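Local coordinates for protein intradiol ring-cleavage dioxygenase (Streptomyces sp. SirexAA-E, PDB 4ILV) that probably catalyses iron(III)-dependent intradiol cleavage of catechol-type aromatic rings in a secreted enzyme that joins a dioxygenase domain to a carbohydrate-binding module, at residues A[150-153]-A[154-157]. Residues are numbered along the deposited sequence; the frame is centred on the assembly and turned at random.
Sequences PGEP and RNTT
With CG turned anti to the carbonyl carbon (chi1 -70°), Asn155 folds its amide back against the chain just before it, where CB of Glu152 lies 3.7 Å from OD1 of Asn155. On Thr156 a different first torsion (chi1 69°) sets OG1 between the backbone N and the carbonyl carbon, from where it reaches back to the O of Pro153 at 2.8 Å, almost in line with the carbonyl. The same oxygen also accepts a hydrogen bond from N of Thr156, 3.1 Å from Pro153 O, and this donor stands above the carbonyl plane, so two donors from one residue grip a single acceptor. One step earlier, N of Asn155 donates to O of Glu152 over 2.9 Å, likewise from above the carbonyl plane.

These successive bonds between residues three apart illustrate how helical backbone angles, here from Arg154 to Thr156, carry a chain through two overlapping turns. Here the loop joins strands 143-148 and 168-172 of the two-sheet intradiol dioxygenase fold.

A water bridges the two halves of the turn, donating to OE2 of Glu152 (2.8 Å) and accepting from N of Arg154 (3.0 Å). The other carboxylate oxygen of Glu152 meets Arg129 in a salt bridge, while the Asn155 amide is fixed at both ends, OD1 by Thr128 and ND2 by the carbonyl of Phe149. Arg154 carries NH2 to the carbonyls of Arg127 and of the iron ligand Tyr124, tying the turn to the loop that supplies this metal-binding tyrosine.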
loop_
_atom_site.group_PDB
_atom_site.type_symbol
_atom_site.label_atom_id
_atom_site.label_comp_id
_atom_site.label_asym_id
_atom_site.label_seq_id
_atom_site.Cartn_x
_atom_site.Cartn_y
_atom_site.Cartn_z
ATOM N N PRO A 150 10.832 1.184 -6.584
ATOM C CA PRO A 150 11.838 0.926 -7.612
ATOM C C PRO A 150 13.191 1.491 -7.214
ATOM O O PRO A 150 13.262 2.580 -6.649
ATOM C CB PRO A 150 11.292 1.685 -8.830
ATOM C CG PRO A 150 10.507 2.809 -8.241
ATOM C CD PRO A 150 9.874 2.225 -6.997
ATOM N N GLY A 151 14.248 0.748 -7.513
ATOM C CA GLY A 151 15.605 1.251 -7.400
ATOM C C GLY A 151 16.188 1.252 -6.001
ATOM O O GLY A 151 17.254 1.815 -5.775
ATOM N N GLU A 152 15.501 0.613 -5.062
ATOM C CA GLU A 152 15.996 0.520 -3.691
ATOM C C GLU A 152 17.088 -0.529 -3.551
ATOM O O GLU A 152 16.865 -1.692 -3.882
ATOM C CB GLU A 152 14.856 0.159 -2.755
ATOM C CG GLU A 152 13.861 1.258 -2.554
ATOM C CD GLU A 152 14.392 2.376 -1.677
ATOM O OE1 GLU A 152 13.773 3.447 -1.689
ATOM O OE2 GLU A 152 15.411 2.181 -0.965
ATOM N N PRO A 153 18.269 -0.133 -3.040
ATOM C CA PRO A 153 19.345 -1.113 -2.863
ATOM C C PRO A 153 18.897 -2.355 -2.087
ATOM O O PRO A 153 19.313 -3.456 -2.432
ATOM C CB PRO A 153 20.408 -0.321 -2.091
ATOM C CG PRO A 153 20.213 1.079 -2.553
ATOM C CD PRO A 153 18.717 1.235 -2.720
ATOM N N ARG A 154 18.034 -2.195 -1.087
ATOM C CA ARG A 154 17.622 -3.343 -0.283
ATOM C C ARG A 154 16.719 -4.340 -1.008
ATOM O O ARG A 154 16.444 -5.422 -0.500
ATOM C CB ARG A 154 17.019 -2.888 1.048
ATOM C CG ARG A 154 18.066 -2.349 2.028
ATOM C CD ARG A 154 17.406 -1.936 3.328
ATOM N NE ARG A 154 18.386 -1.557 4.335
ATOM C CZ ARG A 154 18.167 -1.620 5.642
ATOM N NH1 ARG A 154 19.128 -1.262 6.482
ATOM N NH2 ARG A 154 16.995 -2.050 6.108
ATOM N N ASN A 155 16.282 -3.991 -2.211
ATOM C CA ASN A 155 15.541 -4.948 -3.032
ATOM C C ASN A 155 16.416 -6.148 -3.396
ATOM O O ASN A 155 15.909 -7.230 -3.665
ATOM C CB ASN A 155 15.010 -4.279 -4.296
ATOM C CG ASN A 155 13.896 -3.286 -4.006
ATOM O OD1 ASN A 155 13.374 -3.195 -2.876
ATOM N ND2 ASN A 155 13.530 -2.525 -5.022
ATOM N N THR A 156 17.736 -5.950 -3.379
ATOM C CA THR A 156 18.666 -7.032 -3.663
ATOM C C THR A 156 19.030 -7.821 -2.409
ATOM O O THR A 156 19.542 -8.932 -2.503
ATOM C CB THR A 156 19.963 -6.519 -4.320
ATOM O OG1 THR A 156 20.710 -5.755 -3.370
ATOM C CG2 THR A 156 19.646 -5.646 -5.520
ATOM N N THR A 157 18.782 -7.252 -1.233
ATOM C CA THR A 157 19.156 -7.937 0.005
ATOM C C THR A 157 17.965 -8.599 0.696
ATOM O O THR A 157 18.128 -9.572 1.429
ATOM C CB THR A 157 19.870 -6.988 1.003
ATOM O OG1 THR A 157 19.032 -5.863 1.283
ATOM C CG2 THR A 157 21.180 -6.491 0.422
HETATM O O HOH W 1 17.188 0.395 0.248
#